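Local coordinates for protein phosphatidylinositol-specific phospholipase C (PDB 2PLC) that belongs to the phosphatidylinositol-specific phospholipase C family and carries an X domain of the TIM-barrel clan, at residues D26-N31 against L69-G74; Q91-N96 against G150-L155; L122-K127 against L164-R169; P189-K194 against R227-A232; Q239-L244 against R250-L255. All blocks are in the same frame, centred on the assembly; numbering follows the deposited sequence.

Contact 1: D26-N31 against L69-G74; sequences DTMSYN and LNIYHG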
# COMPACT_ATOMS: atom_id res chain seq x y z
N ASP A 26 1.03 -7.33 1.84
CA ASP A 26 0.48 -8.54 1.24
C ASP A 26 -1.03 -8.61 1.48
O ASP A 26 -1.57 -9.57 2.03
CB ASP A 26 1.18 -9.78 1.80
CG ASP A 26 1.25 -10.91 0.81
OD1 ASP A 26 0.59 -10.87 -0.26
OD2 ASP A 26 2.00 -11.86 1.11
N THR A 27 -1.68 -7.53 1.06
CA THR A 27 -3.11 -7.31 1.18
C THR A 27 -4.04 -8.52 1.01
O THR A 27 -4.96 -8.70 1.81
CB THR A 27 -3.53 -6.22 0.19
OG1 THR A 27 -2.72 -5.05 0.40
CG2 THR A 27 -5.01 -5.87 0.36
N MET A 28 -3.80 -9.32 -0.03
CA MET A 28 -4.65 -10.46 -0.35
C MET A 28 -4.41 -11.77 0.40
O MET A 28 -5.16 -12.73 0.20
CB MET A 28 -4.59 -10.76 -1.85
CG MET A 28 -4.99 -9.60 -2.74
SD MET A 28 -6.54 -8.84 -2.22
CE MET A 28 -7.75 -9.99 -2.93
N SER A 29 -3.38 -11.83 1.23
CA SER A 29 -3.09 -13.05 1.96
C SER A 29 -3.94 -13.25 3.22
O SER A 29 -3.44 -13.24 4.34
CB SER A 29 -1.60 -13.12 2.31
OG SER A 29 -1.28 -14.41 2.81
N TYR A 30 -5.24 -13.41 3.00
CA TYR A 30 -6.20 -13.65 4.09
C TYR A 30 -7.05 -14.85 3.68
O TYR A 30 -7.97 -15.25 4.39
CB TYR A 30 -7.09 -12.44 4.35
CG TYR A 30 -7.84 -11.94 3.14
CD1 TYR A 30 -9.08 -12.49 2.78
CD2 TYR A 30 -7.32 -10.92 2.35
CE1 TYR A 30 -9.77 -12.03 1.66
CE2 TYR A 30 -8.00 -10.45 1.23
CZ TYR A 30 -9.22 -11.00 0.89
OH TYR A 30 -9.90 -10.51 -0.20
N ASN A 31 -6.72 -15.41 2.53
CA ASN A 31 -7.41 -16.57 2.00
C ASN A 31 -6.50 -17.16 0.92
O ASN A 31 -5.60 -16.47 0.43
CB ASN A 31 -8.76 -16.16 1.41
CG ASN A 31 -9.66 -17.34 1.12
OD1 ASN A 31 -9.61 -18.36 1.82
ND2 ASN A 31 -10.51 -17.21 0.10
N LEU A 69 -2.53 -13.67 -14.46
CA LEU A 69 -3.39 -12.65 -13.87
C LEU A 69 -4.08 -13.04 -12.57
O LEU A 69 -5.13 -12.50 -12.23
CB LEU A 69 -4.42 -12.14 -14.89
CG LEU A 69 -3.83 -11.43 -16.10
CD1 LEU A 69 -4.95 -10.93 -17.00
CD2 LEU A 69 -2.96 -10.28 -15.65
N ASN A 70 -3.48 -13.97 -11.84
CA ASN A 70 -4.02 -14.41 -10.56
C ASN A 70 -3.16 -13.89 -9.42
O ASN A 70 -1.98 -13.61 -9.62
CB ASN A 70 -4.09 -15.94 -10.49
CG ASN A 70 -5.26 -16.52 -11.25
OD1 ASN A 70 -5.24 -17.69 -11.62
ND2 ASN A 70 -6.30 -15.71 -11.47
N ILE A 71 -3.76 -13.78 -8.24
CA ILE A 71 -3.08 -13.28 -7.04
C ILE A 71 -2.34 -14.42 -6.35
O ILE A 71 -2.92 -15.47 -6.06
CB ILE A 71 -4.07 -12.61 -6.06
CG1 ILE A 71 -4.90 -11.54 -6.79
CG2 ILE A 71 -3.32 -12.00 -4.88
CD1 ILE A 71 -4.09 -10.57 -7.62
N TYR A 72 -1.06 -14.19 -6.07
CA TYR A 72 -0.21 -15.19 -5.45
C TYR A 72 0.64 -14.71 -4.27
O TYR A 72 0.76 -13.52 -3.99
CB TYR A 72 0.76 -15.79 -6.48
CG TYR A 72 0.13 -16.74 -7.48
CD1 TYR A 72 -0.53 -16.26 -8.61
CD2 TYR A 72 0.22 -18.12 -7.31
CE1 TYR A 72 -1.10 -17.13 -9.53
CE2 TYR A 72 -0.35 -19.00 -8.22
CZ TYR A 72 -1.01 -18.49 -9.33
OH TYR A 72 -1.58 -19.35 -10.24
N HIS A 73 1.23 -15.69 -3.61
CA HIS A 73 2.14 -15.49 -2.50
C HIS A 73 3.16 -16.58 -2.80
O HIS A 73 3.12 -17.68 -2.25
CB HIS A 73 1.46 -15.76 -1.16
CG HIS A 73 2.36 -15.57 0.02
ND1 HIS A 73 3.30 -16.49 0.40
CD2 HIS A 73 2.47 -14.54 0.89
CE1 HIS A 73 3.96 -16.04 1.45
NE2 HIS A 73 3.47 -14.85 1.77
N GLY A 74 4.05 -16.28 -3.75
CA GLY A 74 5.04 -17.24 -4.17
C GLY A 74 4.31 -18.31 -4.97
O GLY A 74 3.57 -17.99 -5.91
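Ile-71 meets Met-28 through a single methyl. Its CG2 lies 3.5 Å from Met-28 CB and 3.6 Å from Met-28 CG. The two side chains cross at about a right angle, and both residues are buried. Ile-71 CG2 is anti to the backbone N (CG1 chi1 -53°), and from there it comes up to the base of the methionine.

Tyr-72, next along, points away from 26-31. His-73 turns back toward it. The ring and the Asp-26 carboxylate are nearly coplanar, 10° apart, with OD2 at the ring edge. The orientation of the imidazole is uncertain. Ser-29 OG is near the same ring but bonds to Ala-43 O.

A type I turn from Asp-26 to Ser-29, closed by Ser-29 N to Asp-26 O at 3.0 Å, brings all three touching residues of the loop to this side. Loop and strand 70-73 both lie in the X domain, of the TIM-barrel clan. The loop follows strand 20-24 of the parallel sheet and leads to helix 34-38. Strand 70-73 pairs antiparallel with strand 76-78. Ile-63 of strand 60-65 touches both Met-28 and Ile-71, and so do Leu-78 of strand 76-78 and Ala-80 of strand 80-81.

Contact 2: Q91-N96 against G150-L155; sequences QFLKKN and GKILLL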
# COMPACT_ATOMS: atom_id res chain seq x y z
N GLN A 91 -15.20 -0.36 -7.49
CA GLN A 91 -16.52 -0.22 -6.90
C GLN A 91 -16.47 0.66 -5.66
O GLN A 91 -17.39 1.43 -5.39
CB GLN A 91 -17.12 -1.58 -6.56
CG GLN A 91 -17.65 -2.35 -7.76
CD GLN A 91 -18.71 -1.57 -8.53
OE1 GLN A 91 -19.82 -1.36 -8.03
NE2 GLN A 91 -18.38 -1.15 -9.74
N PHE A 92 -15.37 0.56 -4.91
CA PHE A 92 -15.19 1.35 -3.70
C PHE A 92 -15.00 2.82 -4.06
O PHE A 92 -15.59 3.70 -3.42
CB PHE A 92 -13.97 0.86 -2.91
CG PHE A 92 -13.69 1.68 -1.69
CD1 PHE A 92 -14.43 1.50 -0.54
CD2 PHE A 92 -12.70 2.65 -1.71
CE1 PHE A 92 -14.20 2.28 0.59
CE2 PHE A 92 -12.45 3.44 -0.58
CZ PHE A 92 -13.21 3.25 0.56
N LEU A 93 -14.16 3.08 -5.05
CA LEU A 93 -13.89 4.44 -5.50
C LEU A 93 -15.10 5.09 -6.16
O LEU A 93 -15.18 6.32 -6.25
CB LEU A 93 -12.71 4.46 -6.47
CG LEU A 93 -11.36 4.17 -5.83
CD1 LEU A 93 -10.29 4.07 -6.89
CD2 LEU A 93 -11.05 5.26 -4.82
N LYS A 94 -16.02 4.26 -6.64
CA LYS A 94 -17.24 4.72 -7.29
C LYS A 94 -18.23 5.17 -6.21
O LYS A 94 -18.92 6.17 -6.37
CB LYS A 94 -17.85 3.59 -8.13
CG LYS A 94 -19.08 3.98 -8.93
CD LYS A 94 -19.68 2.79 -9.68
CE LYS A 94 -18.73 2.25 -10.75
NZ LYS A 94 -19.35 1.15 -11.55
N LYS A 95 -18.25 4.42 -5.12
CA LYS A 95 -19.15 4.69 -3.99
C LYS A 95 -18.64 5.85 -3.13
O LYS A 95 -19.42 6.64 -2.60
CB LYS A 95 -19.27 3.42 -3.15
CG LYS A 95 -20.60 3.24 -2.43
CD LYS A 95 -20.39 2.69 -1.03
CE LYS A 95 -19.47 1.48 -1.03
NZ LYS A 95 -18.59 1.47 0.17
N ASN A 96 -17.31 5.95 -2.99
CA ASN A 96 -16.67 7.01 -2.21
C ASN A 96 -15.65 7.66 -3.15
O ASN A 96 -14.45 7.43 -3.04
CB ASN A 96 -15.95 6.39 -1.01
CG ASN A 96 -16.80 5.35 -0.30
OD1 ASN A 96 -17.64 5.69 0.53
ND2 ASN A 96 -16.60 4.09 -0.66
N GLY A 150 -10.76 10.05 -6.33
CA GLY A 150 -11.41 8.90 -6.92
C GLY A 150 -10.53 8.11 -7.87
O GLY A 150 -11.03 7.43 -8.77
N LYS A 151 -9.21 8.17 -7.66
CA LYS A 151 -8.28 7.45 -8.53
C LYS A 151 -7.27 6.57 -7.81
O LYS A 151 -7.13 6.63 -6.59
CB LYS A 151 -7.56 8.43 -9.46
CG LYS A 151 -8.41 8.86 -10.64
CD LYS A 151 -7.76 10.00 -11.41
CE LYS A 151 -8.44 10.21 -12.76
NZ LYS A 151 -9.91 10.41 -12.64
N ILE A 152 -6.59 5.74 -8.59
CA ILE A 152 -5.58 4.82 -8.08
C ILE A 152 -4.20 5.32 -8.48
O ILE A 152 -3.98 5.66 -9.64
CB ILE A 152 -5.76 3.39 -8.68
CG1 ILE A 152 -7.09 2.79 -8.25
CG2 ILE A 152 -4.61 2.47 -8.26
CD1 ILE A 152 -7.40 1.46 -8.91
N LEU A 153 -3.30 5.41 -7.51
CA LEU A 153 -1.92 5.81 -7.79
C LEU A 153 -1.16 4.48 -7.86
O LEU A 153 -0.91 3.86 -6.83
CB LEU A 153 -1.36 6.70 -6.67
CG LEU A 153 0.12 7.05 -6.85
CD1 LEU A 153 0.37 7.61 -8.24
CD2 LEU A 153 0.56 8.03 -5.79
N LEU A 154 -0.83 4.04 -9.06
CA LEU A 154 -0.12 2.78 -9.25
C LEU A 154 1.39 2.84 -9.04
O LEU A 154 2.06 3.75 -9.51
CB LEU A 154 -0.41 2.24 -10.66
CG LEU A 154 0.18 0.88 -11.06
CD1 LEU A 154 -0.48 -0.22 -10.25
CD2 LEU A 154 -0.04 0.63 -12.55
N LEU A 155 1.92 1.86 -8.31
CA LEU A 155 3.35 1.76 -8.06
C LEU A 155 3.76 0.41 -8.64
O LEU A 155 3.57 -0.62 -8.00
CB LEU A 155 3.67 1.82 -6.57
CG LEU A 155 3.32 3.12 -5.83
CD1 LEU A 155 3.70 3.00 -4.37
CD2 LEU A 155 4.05 4.28 -6.48
O HOH W 1 -14.29 7.56 -8.68
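Leu-93 lays its CD1 methyl against Ile-152 and the backbone just before it. CD1 is 3.7 Å from Ile-152 CG1 and 3.9 Å from Gly-150 O. This is helix-on-strand packing in a domain of the TIM-barrel clan: the end of helix 82-95 rests beside the start of strand 152-157. The Leu-93 and Ile-152 side chains cross at about a right angle. Leu-93 CG is anti to its carbonyl carbon (chi1 -70°), and the rest of the chain is extended, which carries CD1 across to the strand.

The backbones come close at Gly-150, whose CA is 5.3 Å from Leu-93 CA. Gly-150 has phi 63°, a left-handed conformation that glycine adopts easily. A water sits near both carbonyls, 2.9 Å from Leu-93 O and 3.3 Å from Gly-150 O. It has more acceptors in reach than protons, so the two bonds need not both be made at once.

Strand 152-157 runs parallel to strand 101-107, and Leu-153 makes backbone bonds to Ile-101 and Met-103. Asn-96 is the first residue past the helix; its OD1 is bonded to Gln-5 NE2. Its ND2 lies over one face of the Phe-92 ring, offset toward the rim, and donates to Phe-92 O at 3.0 Å. That carbonyl also accepts from Asn-96 N at 2.9 Å.

Contact 3: L122-K127 against L164-R169; sequences LINIYK and LVINSR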
# COMPACT_ATOMS: atom_id res chain seq x y z
N LEU A 122 -6.18 -5.27 -19.01
CA LEU A 122 -6.96 -5.15 -17.79
C LEU A 122 -6.94 -3.74 -17.21
O LEU A 122 -7.97 -3.23 -16.77
CB LEU A 122 -6.44 -6.12 -16.73
CG LEU A 122 -7.40 -7.23 -16.30
CD1 LEU A 122 -6.80 -7.93 -15.10
CD2 LEU A 122 -8.76 -6.65 -15.95
N ILE A 123 -5.75 -3.16 -17.15
CA ILE A 123 -5.59 -1.81 -16.62
C ILE A 123 -6.33 -0.81 -17.52
O ILE A 123 -7.08 0.03 -17.04
CB ILE A 123 -4.09 -1.42 -16.53
CG1 ILE A 123 -3.36 -2.34 -15.55
CG2 ILE A 123 -3.94 0.03 -16.11
CD1 ILE A 123 -3.95 -2.36 -14.14
N ASN A 124 -6.16 -0.97 -18.83
CA ASN A 124 -6.79 -0.10 -19.82
C ASN A 124 -8.31 -0.07 -19.72
O ASN A 124 -8.95 0.92 -20.09
CB ASN A 124 -6.36 -0.52 -21.23
CG ASN A 124 -6.74 0.50 -22.28
OD1 ASN A 124 -6.50 1.70 -22.11
ND2 ASN A 124 -7.35 0.04 -23.36
N ILE A 125 -8.89 -1.16 -19.23
CA ILE A 125 -10.34 -1.26 -19.06
C ILE A 125 -10.81 -0.31 -17.96
O ILE A 125 -11.92 0.23 -18.01
CB ILE A 125 -10.75 -2.71 -18.70
CG1 ILE A 125 -10.44 -3.64 -19.87
CG2 ILE A 125 -12.21 -2.81 -18.33
CD1 ILE A 125 -10.91 -3.09 -21.21
N TYR A 126 -9.94 -0.09 -16.98
CA TYR A 126 -10.25 0.77 -15.84
C TYR A 126 -9.42 2.05 -15.82
O TYR A 126 -9.26 2.66 -14.77
CB TYR A 126 -10.01 0.00 -14.54
CG TYR A 126 -10.90 -1.20 -14.37
CD1 TYR A 126 -12.23 -1.05 -13.95
CD2 TYR A 126 -10.43 -2.49 -14.61
CE1 TYR A 126 -13.05 -2.15 -13.77
CE2 TYR A 126 -11.25 -3.60 -14.43
CZ TYR A 126 -12.56 -3.42 -14.01
OH TYR A 126 -13.37 -4.50 -13.80
N LYS A 127 -8.96 2.48 -16.99
CA LYS A 127 -8.13 3.68 -17.10
C LYS A 127 -8.71 4.96 -16.48
O LYS A 127 -7.96 5.83 -16.03
CB LYS A 127 -7.70 3.93 -18.55
CG LYS A 127 -8.84 4.20 -19.51
CD LYS A 127 -8.30 4.35 -20.93
CE LYS A 127 -9.39 4.78 -21.88
NZ LYS A 127 -9.96 6.11 -21.49
N LEU A 164 4.36 1.72 -15.91
CA LEU A 164 3.45 1.17 -16.90
C LEU A 164 3.00 2.23 -17.90
O LEU A 164 2.35 3.22 -17.53
CB LEU A 164 2.22 0.56 -16.22
CG LEU A 164 1.21 -0.11 -17.16
CD1 LEU A 164 1.77 -1.43 -17.67
CD2 LEU A 164 -0.09 -0.35 -16.43
N VAL A 165 3.35 2.03 -19.16
CA VAL A 165 2.98 2.96 -20.22
C VAL A 165 2.01 2.28 -21.19
O VAL A 165 2.33 1.25 -21.79
CB VAL A 165 4.22 3.46 -21.01
CG1 VAL A 165 3.79 4.48 -22.05
CG2 VAL A 165 5.24 4.07 -20.06
N ILE A 166 0.81 2.84 -21.29
CA ILE A 166 -0.20 2.31 -22.20
C ILE A 166 -0.57 3.47 -23.13
O ILE A 166 -1.18 4.45 -22.71
CB ILE A 166 -1.47 1.80 -21.45
CG1 ILE A 166 -1.07 0.75 -20.41
CG2 ILE A 166 -2.45 1.18 -22.43
CD1 ILE A 166 -2.23 0.22 -19.59
N ASN A 167 -0.15 3.33 -24.39
CA ASN A 167 -0.36 4.33 -25.43
C ASN A 167 0.56 5.52 -25.20
O ASN A 167 1.78 5.37 -25.24
CB ASN A 167 -1.83 4.78 -25.50
CG ASN A 167 -2.72 3.77 -26.18
OD1 ASN A 167 -2.78 3.70 -27.41
ND2 ASN A 167 -3.41 2.96 -25.39
N SER A 168 -0.01 6.68 -24.94
CA SER A 168 0.79 7.87 -24.69
C SER A 168 0.65 8.31 -23.24
O SER A 168 1.04 9.41 -22.87
CB SER A 168 0.38 9.01 -25.63
OG SER A 168 0.66 8.67 -26.98
N ARG A 169 0.09 7.42 -22.42
CA ARG A 169 -0.13 7.70 -21.01
C ARG A 169 0.72 6.82 -20.10
O ARG A 169 0.89 5.62 -20.35
CB ARG A 169 -1.61 7.54 -20.65
CG ARG A 169 -2.55 8.42 -21.46
CD ARG A 169 -2.23 9.90 -21.30
NE ARG A 169 -2.67 10.44 -20.01
CZ ARG A 169 -2.49 11.71 -19.63
NH1 ARG A 169 -1.87 12.57 -20.42
NH2 ARG A 169 -2.95 12.11 -18.45
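The amide of Asn-124 meets Ile-166 with its oxygen: OD1 is 4.1 Å from Ile-166 CG2, a plain van der Waals contact. The other flat group nearby is the Tyr-126 ring. Ile-125 CG2 lies 4.1 Å above one face of it, toward the rim. This ring touches Leu-86, Glu-87 and Thr-90 of helix 82-95.

The apolar part of the contact is built on Ile-123. Its CG2, anti to the backbone N (CG1 chi1 -63°), is turned to the strand and lies between two partners, 3.9 Å from both Leu-164 CD2 and Ile-166 CD1. Ile-123 CG1 also meets Leu-164 CD2, and CB meets Ile-166 CD1. Ile-166 comes in at about a right angle. Here helix 114-125 packs on the short strand 164-166, which forms a beta hairpin with strand 169-174. A type II' turn from Ile-166 to Arg-169 closes the hairpin, with Ile-166 N to Arg-169 O at 2.9 Å and Arg-169 N to Ile-166 O at 3.2 Å. Phe-171 of strand 169-174 touches Ile-123, Leu-164 and Ile-166.

Contact 4: P189-K194 against R227-A232; sequences PSVKTK and RQYAAA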
# COMPACT_ATOMS: atom_id res chain seq x y z
N PRO A 189 14.41 -9.39 11.60
CA PRO A 189 15.07 -8.45 12.50
C PRO A 189 14.52 -8.64 13.92
O PRO A 189 13.46 -9.23 14.09
CB PRO A 189 14.62 -7.10 11.94
CG PRO A 189 13.23 -7.39 11.49
CD PRO A 189 13.38 -8.72 10.79
N SER A 190 15.26 -8.20 14.93
CA SER A 190 14.77 -8.31 16.30
C SER A 190 13.69 -7.24 16.43
O SER A 190 13.69 -6.25 15.71
CB SER A 190 15.89 -8.05 17.30
OG SER A 190 16.40 -6.74 17.15
N VAL A 191 12.74 -7.45 17.34
CA VAL A 191 11.67 -6.48 17.54
C VAL A 191 12.22 -5.09 17.88
O VAL A 191 11.75 -4.10 17.33
CB VAL A 191 10.71 -6.97 18.65
CG1 VAL A 191 9.69 -5.90 19.00
CG2 VAL A 191 10.00 -8.24 18.17
N LYS A 192 13.25 -5.03 18.72
CA LYS A 192 13.89 -3.77 19.13
C LYS A 192 14.48 -3.03 17.92
O LYS A 192 14.21 -1.85 17.72
CB LYS A 192 14.98 -4.03 20.18
CG LYS A 192 14.64 -3.56 21.61
CD LYS A 192 14.97 -2.06 21.86
CE LYS A 192 14.53 -1.55 23.26
NZ LYS A 192 14.63 -0.06 23.47
N THR A 193 15.23 -3.74 17.10
CA THR A 193 15.84 -3.14 15.91
C THR A 193 14.78 -2.69 14.91
O THR A 193 14.85 -1.57 14.39
CB THR A 193 16.81 -4.12 15.23
OG1 THR A 193 17.88 -4.44 16.13
CG2 THR A 193 17.39 -3.52 13.95
N LYS A 194 13.81 -3.55 14.64
CA LYS A 194 12.74 -3.24 13.69
C LYS A 194 11.97 -1.99 14.14
O LYS A 194 11.60 -1.15 13.31
CB LYS A 194 11.79 -4.43 13.55
CG LYS A 194 10.66 -4.23 12.56
CD LYS A 194 11.15 -4.09 11.11
CE LYS A 194 9.96 -3.98 10.15
NZ LYS A 194 10.36 -3.87 8.72
N ARG A 227 2.23 -12.93 12.27
CA ARG A 227 1.24 -12.70 13.32
C ARG A 227 1.92 -12.31 14.64
O ARG A 227 1.43 -11.43 15.35
CB ARG A 227 0.38 -13.95 13.52
CG ARG A 227 -0.55 -13.91 14.73
CD ARG A 227 -1.87 -13.25 14.42
NE ARG A 227 -2.75 -14.13 13.64
CZ ARG A 227 -4.06 -13.94 13.50
NH1 ARG A 227 -4.66 -12.91 14.08
NH2 ARG A 227 -4.77 -14.78 12.75
N GLN A 228 3.04 -12.95 14.96
CA GLN A 228 3.77 -12.65 16.19
C GLN A 228 4.40 -11.26 16.16
O GLN A 228 4.29 -10.51 17.13
CB GLN A 228 4.83 -13.71 16.45
CG GLN A 228 4.24 -15.06 16.81
CD GLN A 228 5.30 -16.12 16.97
OE1 GLN A 228 5.97 -16.50 16.01
NE2 GLN A 228 5.49 -16.59 18.20
N TYR A 229 5.04 -10.91 15.04
CA TYR A 229 5.66 -9.60 14.89
C TYR A 229 4.65 -8.47 15.05
O TYR A 229 4.91 -7.49 15.74
CB TYR A 229 6.32 -9.46 13.52
CG TYR A 229 7.76 -9.88 13.45
CD1 TYR A 229 8.77 -9.07 13.98
CD2 TYR A 229 8.14 -11.07 12.82
CE1 TYR A 229 10.11 -9.43 13.89
CE2 TYR A 229 9.48 -11.44 12.72
CZ TYR A 229 10.46 -10.61 13.26
OH TYR A 229 11.79 -10.97 13.16
N ALA A 230 3.50 -8.63 14.39
CA ALA A 230 2.43 -7.64 14.42
C ALA A 230 1.87 -7.44 15.82
O ALA A 230 1.58 -6.31 16.23
CB ALA A 230 1.31 -8.04 13.46
N ALA A 231 1.74 -8.54 16.56
CA ALA A 231 1.23 -8.49 17.93
C ALA A 231 2.18 -7.69 18.83
O ALA A 231 1.74 -7.04 19.78
CB ALA A 231 1.05 -9.89 18.46
N ALA A 232 3.47 -7.73 18.52
CA ALA A 232 4.45 -7.00 19.31
C ALA A 232 4.59 -5.55 18.86
O ALA A 232 4.59 -4.64 19.69
CB ALA A 232 5.81 -7.69 19.23
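Tyr-229 OH donates to Pro-189 O at 2.6 Å. The donor lies in the carbonyl plane, with a C=O...donor angle of 146°, and the carbonyl oxygen is in the plane of the ring, at its edge. Pro-189 CD is 3.6 Å from the same OH. Two residues further on, Val-191 CG2 is 4.4 Å from Tyr-229 CD1, and Val-191 CG1 is 4.3 Å from Ala-232 CB. These apolar contacts are loose.

The tyrosine ring, swung toward Pro-189 by a chi1 of -91°, also makes an edge-to-face stack with Phe-224. Ala-219 touches both Pro-189 and Tyr-229. Just before Val-191, Ser-190 caps the helix start. Its OG accepts from Thr-193 N at 3.2 Å and from Thr-193 OG1 at 2.9 Å. Further in, Lys-194 points its CB toward the other helix, but its NZ bonds to Asp-185 O and His-216 O.

Ser-190 is thus an N-cap for helix 191-207. The contact packs that capped end against the early turns of helix 226-246, the next helix along the chain.

Contact 5: Q239-L244 against R250-L255; sequences QFVLNL and RGLGIL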
# COMPACT_ATOMS: atom_id res chain seq x y z
N GLN A 239 1.21 3.75 19.78
CA GLN A 239 1.50 4.67 20.88
C GLN A 239 2.46 5.77 20.45
O GLN A 239 2.37 6.90 20.92
CB GLN A 239 2.11 3.92 22.05
CG GLN A 239 1.12 3.09 22.83
CD GLN A 239 1.80 2.20 23.84
OE1 GLN A 239 2.81 2.57 24.43
NE2 GLN A 239 1.25 1.00 24.03
N PHE A 240 3.38 5.41 19.56
CA PHE A 240 4.36 6.35 19.04
C PHE A 240 3.66 7.43 18.22
O PHE A 240 3.98 8.61 18.33
CB PHE A 240 5.38 5.61 18.19
CG PHE A 240 6.36 6.51 17.51
CD1 PHE A 240 7.32 7.19 18.25
CD2 PHE A 240 6.34 6.66 16.13
CE1 PHE A 240 8.25 8.01 17.62
CE2 PHE A 240 7.26 7.49 15.49
CZ PHE A 240 8.22 8.16 16.24
N VAL A 241 2.69 7.01 17.40
CA VAL A 241 1.92 7.91 16.55
C VAL A 241 1.04 8.82 17.42
O VAL A 241 0.89 10.00 17.13
CB VAL A 241 1.05 7.13 15.55
CG1 VAL A 241 0.25 8.09 14.68
CG2 VAL A 241 1.93 6.24 14.68
N LEU A 242 0.48 8.26 18.49
CA LEU A 242 -0.37 9.03 19.40
C LEU A 242 0.42 10.16 20.07
O LEU A 242 -0.08 11.27 20.24
CB LEU A 242 -0.98 8.10 20.45
CG LEU A 242 -2.45 7.71 20.28
CD1 LEU A 242 -2.86 7.76 18.83
CD2 LEU A 242 -2.70 6.33 20.88
N ASN A 243 1.66 9.87 20.44
CA ASN A 243 2.55 10.84 21.07
C ASN A 243 2.86 11.99 20.11
O ASN A 243 2.73 13.16 20.45
CB ASN A 243 3.85 10.16 21.50
CG ASN A 243 4.81 11.10 22.20
OD1 ASN A 243 6.02 11.05 21.98
ND2 ASN A 243 4.27 11.98 23.04
N LEU A 244 3.29 11.62 18.90
CA LEU A 244 3.64 12.58 17.85
C LEU A 244 2.47 13.47 17.46
O LEU A 244 2.68 14.59 16.98
CB LEU A 244 4.17 11.83 16.63
CG LEU A 244 5.67 11.88 16.37
CD1 LEU A 244 6.48 11.69 17.65
CD2 LEU A 244 6.03 10.83 15.34
N ARG A 250 2.74 15.84 12.14
CA ARG A 250 1.96 15.15 11.11
C ARG A 250 2.80 14.68 9.92
O ARG A 250 4.01 14.91 9.87
CB ARG A 250 0.85 16.06 10.57
CG ARG A 250 -0.25 16.41 11.54
CD ARG A 250 0.11 17.58 12.42
NE ARG A 250 -1.06 18.40 12.73
CZ ARG A 250 -1.76 18.33 13.86
NH1 ARG A 250 -1.41 17.48 14.82
NH2 ARG A 250 -2.81 19.11 14.04
N GLY A 251 2.14 14.04 8.96
CA GLY A 251 2.79 13.56 7.75
C GLY A 251 3.85 12.50 7.92
O GLY A 251 4.95 12.61 7.39
N LEU A 252 3.48 11.42 8.61
CA LEU A 252 4.40 10.32 8.89
C LEU A 252 4.60 9.35 7.73
O LEU A 252 5.38 8.40 7.84
CB LEU A 252 3.92 9.57 10.13
CG LEU A 252 3.62 10.42 11.36
CD1 LEU A 252 3.15 9.52 12.49
CD2 LEU A 252 4.85 11.21 11.78
N GLY A 253 3.92 9.59 6.62
CA GLY A 253 4.06 8.71 5.47
C GLY A 253 3.12 7.51 5.54
O GLY A 253 2.16 7.51 6.30
N ILE A 254 3.44 6.49 4.76
CA ILE A 254 2.64 5.27 4.70
C ILE A 254 3.14 4.19 5.65
O ILE A 254 4.26 3.69 5.52
CB ILE A 254 2.62 4.71 3.26
CG1 ILE A 254 2.22 5.82 2.29
CG2 ILE A 254 1.64 3.55 3.17
CD1 ILE A 254 2.45 5.49 0.85
N LEU A 255 2.31 3.86 6.63
CA LEU A 255 2.62 2.84 7.64
C LEU A 255 1.95 1.55 7.18
O LEU A 255 0.73 1.39 7.27
CB LEU A 255 2.11 3.30 9.02
CG LEU A 255 2.74 4.62 9.50
CD1 LEU A 255 2.18 5.05 10.84
CD2 LEU A 255 4.26 4.49 9.58
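Leu-252 reaches toward helix 226-246. Its CB points at the helix, and CG is anti to the carbonyl carbon (chi1 -51°). From CG the two methyls part. CD1, which continues the extended chain, is 3.9 Å from Val-241 CG1 and 4.1 Å from Val-241 CG2. CD2 turns to Leu-244 and lies 3.8 Å from its CD2. One leucine thus spans two residues three apart on the helix, one methyl to each.

The helix and strand 253-257 belong to one beta-alpha-beta unit that starts with strand 212-216. The chain turns back within a few residues after the helix, through Arg-250 and Gly-251. Gly-251, with phi 64°, lies in this turn. Leu-252 N hydrogen-bonds to Ser-20 OG, on the neighbouring parallel strand 20-24.

Leu-255, in the strand itself, adds a second point of contact. Its CD1 is 4.0 Å from Val-241 CG2, and the two side chains slide past each other in opposite directions. Leu-255 also touches Ile-268 of helix 262-269.

Overall arrangement
From the N terminus, contact 1 closes first: the loop after strand 20-24 meets strand 70-73. Contacts 2 and 3 follow and cross, because segment 122-127 lies between 91-96 and 150-155, and 164-169 comes after both. No pair nests; all other pairs are in series. Contacts 2 and 3 tie helices 82-95 and 114-125 to the mixed sheet, and touch where Leu-154 CD2 meets Leu-164 CD2 at 4.0 Å. Contact 1 also touches contact 3, through Leu-69 and Leu-122. Contacts 4 and 5 come later and both use helix 226-246. Contact 4 joins it to helix 191-207; contact 5 closes the short return to strand 253-257. The centres of contacts 3 and 4 are about 39 Å apart.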